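Local coordinates for conserved lipoprotein, putative (Clostridium novyi, PDB 4L1N) that is of unknown function, a putative clostridial lipoprotein of the DUF4652 family, which belongs to the beta-propeller clan, at residues 64-69 / 80-85; 89-94 / 137-142; 105-110 / 152-157. All coordinates share one frame; numbering follows the deposited sequence.

Contact 1: residues 64-69 / 80-85; sequences TFATKW and CIEGKG
Glu82 reaches the backbone of Thr64 and Phe65 because its CG stands opposite its own N (chi1 165°) and the chain bends at chi2. There OE1 takes the N-H of Phe65 at 2.8 Å on its syn lone pair, while OE2 receives Thr64 N at 3.2 Å from above the carboxylate plane. CG of Phe65 is likewise trans to its N (chi1 -164°), which lays the ring over Gly85: the CA of that glycine sits 3.6 Å from the Phe65 ring centroid, only 8° off the normal, a CH-pi contact. Phe65 O accepts from Gly83 N (2.9 Å) and Gly85 N (3.1 Å), one from each face of its carbonyl plane. Beyond the single bridge of Ala66 with Glu82, Thr67 N donates to Ile81 O, and Thr67 OG1 accepts from Ile81 N at 3.1 Å, a side chain standing in for a backbone carbonyl. Farther along, Cys80 SG lies 3.8 Å above the six-membered ring of Trp69. An irregular loop is thus tied to the end of strand 77-82 largely by amide hydrogens, and the N-H groups converging on Glu82 probably stabilise its carboxylate as an anion.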
loop_
_atom_site.group_PDB
_atom_site.type_symbol
_atom_site.label_atom_id
_atom_site.label_comp_id
_atom_site.label_asym_id
_atom_site.label_seq_id
_atom_site.Cartn_x
_atom_site.Cartn_y
_atom_site.Cartn_z
ATOM N N THR A 64 -9.419 -14.116 3.890
ATOM C CA THR A 64 -10.605 -14.740 3.270
ATOM C C THR A 64 -11.159 -13.924 2.085
ATOM O O THR A 64 -12.031 -14.409 1.355
ATOM C CB THR A 64 -11.723 -14.970 4.331
ATOM O OG1 THR A 64 -12.267 -13.723 4.766
ATOM C CG2 THR A 64 -11.249 -15.763 5.539
ATOM N N PHE A 65 -10.658 -12.689 1.903
ATOM C CA PHE A 65 -11.094 -11.751 0.863
ATOM C C PHE A 65 -9.950 -10.768 0.571
ATOM O O PHE A 65 -10.110 -9.547 0.710
ATOM C CB PHE A 65 -12.370 -11.031 1.353
ATOM C CG PHE A 65 -13.180 -10.302 0.315
ATOM C CD1 PHE A 65 -13.619 -10.954 -0.833
ATOM C CD2 PHE A 65 -13.553 -8.977 0.509
ATOM C CE1 PHE A 65 -14.378 -10.278 -1.790
ATOM C CE2 PHE A 65 -14.317 -8.302 -0.448
ATOM C CZ PHE A 65 -14.730 -8.961 -1.588
ATOM N N ALA A 66 -8.781 -11.327 0.176
ATOM C CA ALA A 66 -7.533 -10.592 -0.046
ATOM C C ALA A 66 -6.959 -10.650 -1.473
ATOM O O ALA A 66 -7.369 -11.483 -2.283
ATOM C CB ALA A 66 -6.483 -11.123 0.902
ATOM N N THR A 67 -5.957 -9.771 -1.750
ATOM C CA THR A 67 -5.190 -9.761 -2.999
ATOM C C THR A 67 -4.209 -10.953 -2.936
ATOM O O THR A 67 -4.030 -11.530 -1.863
ATOM C CB THR A 67 -4.492 -8.401 -3.244
ATOM O OG1 THR A 67 -3.437 -8.183 -2.302
ATOM C CG2 THR A 67 -5.457 -7.225 -3.251
ATOM N N LYS A 68 -3.601 -11.347 -4.066
ATOM C CA LYS A 68 -2.667 -12.482 -4.089
ATOM C C LYS A 68 -1.396 -12.168 -3.277
ATOM O O LYS A 68 -0.992 -11.006 -3.188
ATOM C CB LYS A 68 -2.312 -12.885 -5.536
ATOM C CG LYS A 68 -3.419 -13.670 -6.248
ATOM C CD LYS A 68 -3.032 -14.048 -7.680
ATOM C CE LYS A 68 -4.098 -14.844 -8.401
ATOM N NZ LYS A 68 -5.203 -13.982 -8.896
ATOM N N TRP A 69 -0.800 -13.196 -2.660
ATOM C CA TRP A 69 0.400 -13.063 -1.841
ATOM C C TRP A 69 1.630 -12.728 -2.684
ATOM O O TRP A 69 2.080 -13.563 -3.469
ATOM C CB TRP A 69 0.670 -14.356 -1.064
ATOM C CG TRP A 69 -0.221 -14.622 0.110
ATOM C CD1 TRP A 69 -1.184 -15.585 0.200
ATOM C CD2 TRP A 69 -0.101 -14.052 1.422
ATOM N NE1 TRP A 69 -1.703 -15.618 1.475
ATOM C CE2 TRP A 69 -1.059 -14.686 2.245
ATOM C CE3 TRP A 69 0.706 -13.041 1.977
ATOM C CZ2 TRP A 69 -1.259 -14.318 3.579
ATOM C CZ3 TRP A 69 0.529 -12.703 3.310
ATOM C CH2 TRP A 69 -0.447 -13.331 4.093
ATOM N N CYS A 80 -0.027 -9.220 1.437
ATOM C CA CYS A 80 -1.271 -9.029 0.680
ATOM C C CYS A 80 -2.166 -8.016 1.411
ATOM O O CYS A 80 -1.850 -7.639 2.544
ATOM C CB CYS A 80 -1.996 -10.358 0.458
ATOM S SG CYS A 80 -2.803 -11.036 1.940
ATOM N N ILE A 81 -3.283 -7.590 0.768
ATOM C CA ILE A 81 -4.266 -6.678 1.364
ATOM C C ILE A 81 -5.553 -7.464 1.562
ATOM O O ILE A 81 -6.194 -7.814 0.567
ATOM C CB ILE A 81 -4.511 -5.377 0.536
ATOM C CG1 ILE A 81 -3.232 -4.561 0.326
ATOM C CG2 ILE A 81 -5.625 -4.513 1.168
ATOM C CD1 ILE A 81 -3.225 -3.827 -0.926
ATOM N N GLU A 82 -5.936 -7.721 2.838
ATOM C CA GLU A 82 -7.151 -8.429 3.219
ATOM C C GLU A 82 -8.313 -7.450 3.417
ATOM O O GLU A 82 -8.119 -6.386 4.001
ATOM C CB GLU A 82 -6.897 -9.267 4.497
ATOM C CG GLU A 82 -8.118 -9.793 5.259
ATOM C CD GLU A 82 -9.030 -10.829 4.618
ATOM O OE1 GLU A 82 -8.839 -11.140 3.421
ATOM O OE2 GLU A 82 -9.951 -11.324 5.313
ATOM N N GLY A 83 -9.496 -7.820 2.918
ATOM C CA GLY A 83 -10.731 -7.064 3.105
ATOM C C GLY A 83 -11.325 -6.328 1.928
ATOM O O GLY A 83 -12.405 -5.739 2.062
ATOM N N LYS A 84 -10.639 -6.341 0.771
ATOM C CA LYS A 84 -11.116 -5.595 -0.391
ATOM C C LYS A 84 -11.197 -6.432 -1.698
ATOM O O LYS A 84 -11.371 -5.869 -2.782
ATOM C CB LYS A 84 -10.219 -4.379 -0.603
ATOM C CG LYS A 84 -10.338 -3.278 0.432
ATOM C CD LYS A 84 -9.339 -2.198 0.061
ATOM C CE LYS A 84 -9.921 -0.810 -0.033
ATOM N NZ LYS A 84 -10.734 -0.575 -1.242
ATOM N N GLY A 85 -11.141 -7.752 -1.592
ATOM C CA GLY A 85 -11.221 -8.605 -2.772
ATOM C C GLY A 85 -9.890 -8.804 -3.464
ATOM O O GLY A 85 -8.888 -8.213 -3.066
#

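Contact 2: residues 89-94 / 137-142; sequences LEEGVG and RAHGTV
Two hydrogen bonds join Glu91 and Gly92 to the loop at 138-140. Gly92 N donates to Ala138 O at 3.0 Å and 166°, a backbone bond. The other uses a side chain: Glu91, extended beyond CG, reaches across so that its OE2 accepts from Gly140 N at 3.1 Å. That N-H comes in steeply, 58° out of the carboxylate plane. Polar contact of a looser kind involves His139, whose ring presents an edge to the carboxylate; Glu91 OE1 lies 3.5 Å from His139 CD2, and the two flat groups stand 82° apart. His139 NE2 lies 3.8 Å from Gly92 CA, which is oblique to the ring, so acid and imidazole touch through a ring carbon, without a salt bridge. The apolar part is small: Ala138 aims its CB at 89-94 and meets Val93 CG2 at 3.7 Å, with Gly92 O beside the same methyl. This is a surface contact between two irregular connections running nearly antiparallel, the one between strands 77-82 and 95-100, the other between strands 130-137 and 147-152. Around it, Gly94 N bonds Thr119 OG1 of strand 118-125, Ala138 pairs by backbone with Lys117, and Val93 packs on Gln113.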
loop_
_atom_site.group_PDB
_atom_site.type_symbol
_atom_site.label_atom_id
_atom_site.label_comp_id
_atom_site.label_asym_id
_atom_site.label_seq_id
_atom_site.Cartn_x
_atom_site.Cartn_y
_atom_site.Cartn_z
ATOM N N LEU A 89 -10.550 -3.708 -5.076
ATOM C CA LEU A 89 -11.500 -2.760 -5.680
ATOM C C LEU A 89 -12.759 -2.577 -4.836
ATOM O O LEU A 89 -13.507 -1.620 -5.056
ATOM C CB LEU A 89 -11.887 -3.189 -7.104
ATOM C CG LEU A 89 -10.782 -3.155 -8.156
ATOM C CD1 LEU A 89 -11.170 -3.954 -9.361
ATOM C CD2 LEU A 89 -10.449 -1.738 -8.565
ATOM N N GLU A 90 -12.984 -3.478 -3.866
ATOM C CA GLU A 90 -14.134 -3.426 -2.975
ATOM C C GLU A 90 -13.953 -2.363 -1.918
ATOM O O GLU A 90 -12.842 -2.170 -1.426
ATOM C CB GLU A 90 -14.371 -4.788 -2.316
ATOM C CG GLU A 90 -14.730 -5.882 -3.302
ATOM C CD GLU A 90 -15.996 -5.618 -4.089
ATOM O OE1 GLU A 90 -17.062 -5.448 -3.453
ATOM O OE2 GLU A 90 -15.911 -5.530 -5.337
ATOM N N GLU A 91 -15.057 -1.682 -1.556
ATOM C CA GLU A 91 -15.087 -0.624 -0.546
ATOM C C GLU A 91 -14.714 -1.156 0.824
ATOM O O GLU A 91 -14.910 -2.341 1.108
ATOM C CB GLU A 91 -16.476 0.022 -0.483
ATOM C CG GLU A 91 -16.665 1.167 -1.463
ATOM C CD GLU A 91 -17.840 2.096 -1.213
ATOM O OE1 GLU A 91 -18.556 1.927 -0.198
ATOM O OE2 GLU A 91 -18.026 3.022 -2.034
ATOM N N GLY A 92 -14.167 -0.277 1.654
ATOM C CA GLY A 92 -13.781 -0.614 3.017
ATOM C C GLY A 92 -12.323 -0.356 3.316
ATOM O O GLY A 92 -11.559 -0.006 2.411
ATOM N N VAL A 93 -11.943 -0.505 4.607
ATOM C CA VAL A 93 -10.580 -0.336 5.101
ATOM C C VAL A 93 -9.909 -1.705 5.067
ATOM O O VAL A 93 -10.288 -2.598 5.827
ATOM C CB VAL A 93 -10.520 0.322 6.511
ATOM C CG1 VAL A 93 -9.109 0.290 7.087
ATOM C CG2 VAL A 93 -11.048 1.751 6.487
ATOM N N GLY A 94 -8.965 -1.869 4.149
ATOM C CA GLY A 94 -8.179 -3.086 4.019
ATOM C C GLY A 94 -7.069 -3.110 5.050
ATOM O O GLY A 94 -6.727 -2.070 5.625
ATOM N N ARG A 137 -8.570 6.725 -0.206
ATOM C CA ARG A 137 -9.811 6.795 0.556
ATOM C C ARG A 137 -10.464 5.425 0.489
ATOM O O ARG A 137 -10.329 4.745 -0.535
ATOM C CB ARG A 137 -10.743 7.908 0.042
ATOM C CG ARG A 137 -10.325 9.341 0.433
ATOM C CD ARG A 137 -10.700 9.704 1.862
ATOM N NE ARG A 137 -10.723 11.148 2.114
ATOM C CZ ARG A 137 -9.662 11.886 2.442
ATOM N NH1 ARG A 137 -8.456 11.333 2.517
ATOM N NH2 ARG A 137 -9.795 13.185 2.674
ATOM N N ALA A 138 -11.058 4.971 1.612
ATOM C CA ALA A 138 -11.638 3.640 1.754
ATOM C C ALA A 138 -12.936 3.487 0.983
ATOM O O ALA A 138 -13.260 2.382 0.540
ATOM C CB ALA A 138 -11.873 3.334 3.220
ATOM N N HIS A 139 -13.689 4.585 0.838
ATOM C CA HIS A 139 -14.977 4.559 0.159
ATOM C C HIS A 139 -15.012 5.542 -1.031
ATOM O O HIS A 139 -14.280 6.537 -1.041
ATOM C CB HIS A 139 -16.086 4.851 1.179
ATOM C CG HIS A 139 -16.034 3.930 2.362
ATOM N ND1 HIS A 139 -15.411 4.306 3.542
ATOM C CD2 HIS A 139 -16.463 2.650 2.485
ATOM C CE1 HIS A 139 -15.513 3.263 4.355
ATOM N NE2 HIS A 139 -16.129 2.239 3.760
ATOM N N GLY A 140 -15.820 5.223 -2.039
ATOM C CA GLY A 140 -15.952 6.055 -3.229
ATOM C C GLY A 140 -15.424 5.422 -4.496
ATOM O O GLY A 140 -14.642 4.469 -4.439
ATOM N N THR A 141 -15.841 5.987 -5.649
ATOM C CA THR A 141 -15.551 5.553 -7.030
ATOM C C THR A 141 -14.363 6.305 -7.693
ATOM O O THR A 141 -13.882 5.913 -8.775
ATOM C CB THR A 141 -16.827 5.760 -7.898
ATOM O OG1 THR A 141 -17.359 7.085 -7.720
ATOM C CG2 THR A 141 -17.910 4.725 -7.606
ATOM N N VAL A 142 -13.922 7.396 -7.056
ATOM C CA VAL A 142 -12.867 8.263 -7.560
ATOM C C VAL A 142 -11.496 7.915 -6.920
ATOM O O VAL A 142 -10.444 8.067 -7.561
ATOM C CB VAL A 142 -13.312 9.719 -7.297
ATOM C CG1 VAL A 142 -12.123 10.680 -7.138
ATOM C CG2 VAL A 142 -14.282 10.181 -8.383
#

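Contact 3: residues 105-110 / 152-157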
loop_
_atom_site.group_PDB
_atom_site.type_symbol
_atom_site.label_atom_id
_atom_site.label_comp_id
_atom_site.label_asym_id
_atom_site.label_seq_id
_atom_site.Cartn_x
_atom_site.Cartn_y
_atom_site.Cartn_z
ATOM N N SER A 105 5.309 -17.288 11.073
ATOM C CA SER A 105 4.643 -16.231 11.846
ATOM C C SER A 105 3.720 -15.450 10.950
ATOM O O SER A 105 3.992 -15.336 9.760
ATOM C CB SER A 105 5.661 -15.275 12.468
ATOM O OG SER A 105 6.689 -15.944 13.177
ATOM N N LYS A 106 2.643 -14.894 11.517
ATOM C CA LYS A 106 1.648 -14.086 10.814
ATOM C C LYS A 106 1.286 -12.869 11.643
ATOM O O LYS A 106 1.062 -12.983 12.841
ATOM C CB LYS A 106 0.364 -14.901 10.525
ATOM C CG LYS A 106 0.537 -16.141 9.655
ATOM C CD LYS A 106 -0.579 -17.154 9.892
ATOM C CE LYS A 106 -0.260 -18.483 9.258
ATOM N NZ LYS A 106 -1.490 -19.254 8.948
ATOM N N TRP A 107 1.198 -11.713 11.009
ATOM C CA TRP A 107 0.760 -10.473 11.641
ATOM C C TRP A 107 0.084 -9.577 10.592
ATOM O O TRP A 107 0.050 -9.933 9.415
ATOM C CB TRP A 107 1.901 -9.752 12.377
ATOM C CG TRP A 107 2.961 -9.136 11.510
ATOM C CD1 TRP A 107 3.008 -7.843 11.073
ATOM C CD2 TRP A 107 4.216 -9.727 11.155
ATOM N NE1 TRP A 107 4.193 -7.609 10.417
ATOM C CE2 TRP A 107 4.953 -8.752 10.448
ATOM C CE3 TRP A 107 4.786 -11.000 11.350
ATOM C CZ2 TRP A 107 6.222 -9.012 9.922
ATOM C CZ3 TRP A 107 6.037 -11.259 10.816
ATOM C CH2 TRP A 107 6.728 -10.282 10.084
ATOM N N GLU A 108 -0.528 -8.472 11.045
ATOM C CA GLU A 108 -1.202 -7.518 10.196
ATOM C C GLU A 108 -0.766 -6.100 10.555
ATOM O O GLU A 108 -0.436 -5.811 11.707
ATOM C CB GLU A 108 -2.746 -7.682 10.236
ATOM C CG GLU A 108 -3.456 -7.174 11.480
ATOM C CD GLU A 108 -4.960 -7.377 11.560
ATOM O OE1 GLU A 108 -5.432 -8.535 11.474
ATOM O OE2 GLU A 108 -5.658 -6.382 11.849
ATOM N N LEU A 109 -0.715 -5.234 9.534
ATOM C CA LEU A 109 -0.418 -3.819 9.674
ATOM C C LEU A 109 -1.702 -3.062 9.444
ATOM O O LEU A 109 -2.293 -3.142 8.361
ATOM C CB LEU A 109 0.666 -3.353 8.702
ATOM C CG LEU A 109 2.090 -3.838 8.879
ATOM C CD1 LEU A 109 2.970 -3.225 7.789
ATOM C CD2 LEU A 109 2.658 -3.490 10.251
ATOM N N ASP A 110 -2.166 -2.375 10.478
ATOM C CA ASP A 110 -3.413 -1.636 10.413
ATOM C C ASP A 110 -3.193 -0.170 10.457
ATOM O O ASP A 110 -2.437 0.322 11.283
ATOM C CB ASP A 110 -4.335 -2.023 11.565
ATOM C CG ASP A 110 -5.065 -3.323 11.370
ATOM O OD1 ASP A 110 -4.825 -3.995 10.336
ATOM O OD2 ASP A 110 -5.890 -3.669 12.241
ATOM N N ASN A 152 7.757 0.056 6.856
ATOM C CA ASN A 152 8.507 -0.998 7.542
ATOM C C ASN A 152 7.535 -2.083 8.009
ATOM O O ASN A 152 6.624 -1.802 8.791
ATOM C CB ASN A 152 9.282 -0.410 8.706
ATOM C CG ASN A 152 10.344 -1.316 9.293
ATOM O OD1 ASN A 152 10.106 -2.470 9.678
ATOM N ND2 ASN A 152 11.536 -0.774 9.433
ATOM N N ILE A 153 7.716 -3.315 7.498
ATOM C CA ILE A 153 6.820 -4.453 7.753
ATOM C C ILE A 153 6.787 -4.854 9.225
ATOM O O ILE A 153 5.843 -5.533 9.641
ATOM C CB ILE A 153 7.118 -5.688 6.851
ATOM C CG1 ILE A 153 8.465 -6.359 7.159
ATOM C CG2 ILE A 153 6.941 -5.355 5.379
ATOM C CD1 ILE A 153 8.484 -7.810 6.924
ATOM N N GLU A 154 7.777 -4.417 10.010
ATOM C CA GLU A 154 7.868 -4.765 11.422
ATOM C C GLU A 154 7.377 -3.635 12.337
ATOM O O GLU A 154 6.565 -3.900 13.217
ATOM C CB GLU A 154 9.321 -5.160 11.768
ATOM C CG GLU A 154 9.539 -5.718 13.164
ATOM C CD GLU A 154 8.598 -6.827 13.591
ATOM O OE1 GLU A 154 8.562 -7.883 12.918
ATOM O OE2 GLU A 154 7.891 -6.632 14.604
ATOM N N THR A 155 7.889 -2.405 12.166
ATOM C CA THR A 155 7.576 -1.271 13.041
ATOM C C THR A 155 6.327 -0.474 12.601
ATOM O O THR A 155 5.750 0.249 13.414
ATOM C CB THR A 155 8.792 -0.329 13.171
ATOM O OG1 THR A 155 9.122 0.234 11.903
ATOM C CG2 THR A 155 10.016 -1.010 13.783
ATOM N N GLY A 156 5.934 -0.583 11.343
ATOM C CA GLY A 156 4.780 0.152 10.843
ATOM C C GLY A 156 5.083 1.615 10.594
ATOM O O GLY A 156 4.177 2.393 10.284
ATOM N N GLN A 157 6.380 1.989 10.728
ATOM C CA GLN A 157 6.945 3.319 10.484
ATOM C C GLN A 157 6.915 3.573 8.978
ATOM O O GLN A 157 7.388 2.730 8.209
ATOM C CB GLN A 157 8.377 3.386 11.058
ATOM C CG GLN A 157 8.768 4.737 11.646
ATOM C CD GLN A 157 8.104 5.082 12.957
ATOM O OE1 GLN A 157 7.400 4.277 13.563
ATOM N NE2 GLN A 157 8.308 6.301 13.432
#
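Trp107 and Leu109, on one side of strand 105-111, meet the tight turn that links the antiparallel strands 147-152 and 157-160, a beta hairpin opened by an Asx turn. At Asn152 the side-chain OD1 accepts Glu154 N at 3.1 Å, in the carbonyl plane on a lone pair, and Thr155 N more weakly; its backbone O, bonded by Gly156 N, lies 4.0 Å from Leu109 CD1. Ile153 comes next and carries most of the contact. Its CD1 meets Trp107 CZ2 at 3.9 Å, the two side chains crossing at about a right angle, while its carbonyl turns to the indole edge and has Leu109 CD2 alongside. Glu154 then bends at chi2 (50°) and brings OE1 over one face of the Trp107 ring, 4.0 Å from CZ2 and towards the rim. Its other oxygen, OE2, forms a salt bridge with Lys54 of strand 49-56, and that lysine also makes a cation-pi contact with Trp107, so acid, base and indole gather in one place. Gly156, at positive phi, brings its CA near Leu109 CD2. Trp107 reaches the turn because its CG lies between the backbone N and the carbonyl carbon (chi1 70°). The buried indole N-H is thereby satisfied: Trp107 NE1 donates to Ile153 O at 2.8 Å, close to the ring plane and nearly along the C=O axis.

Following the chain from the N terminus, contact 1 comes first: it folds the loop after strand 49-56 back on strand 77-82, closing a short excursion through strand 70-71. It is complete before contacts 2 and 3 open, so it stands in series with both. Those two cross, since 89-94, 105-110, 137-142 and 152-157 alternate along the sequence. Contact 2 joins the connections following strands 77-82 and 130-137; contact 3 sets strand 105-111 against the 152-157 turn. Contacts 1 and 2 touch directly, through Lys84 NZ on Glu90 O and Phe65 on Glu90, whereas contact 3 touches neither. Contact 1 is local to one edge of the nine-stranded sheet, whereas contacts 2 and 3 join parts more than 40 residues apart.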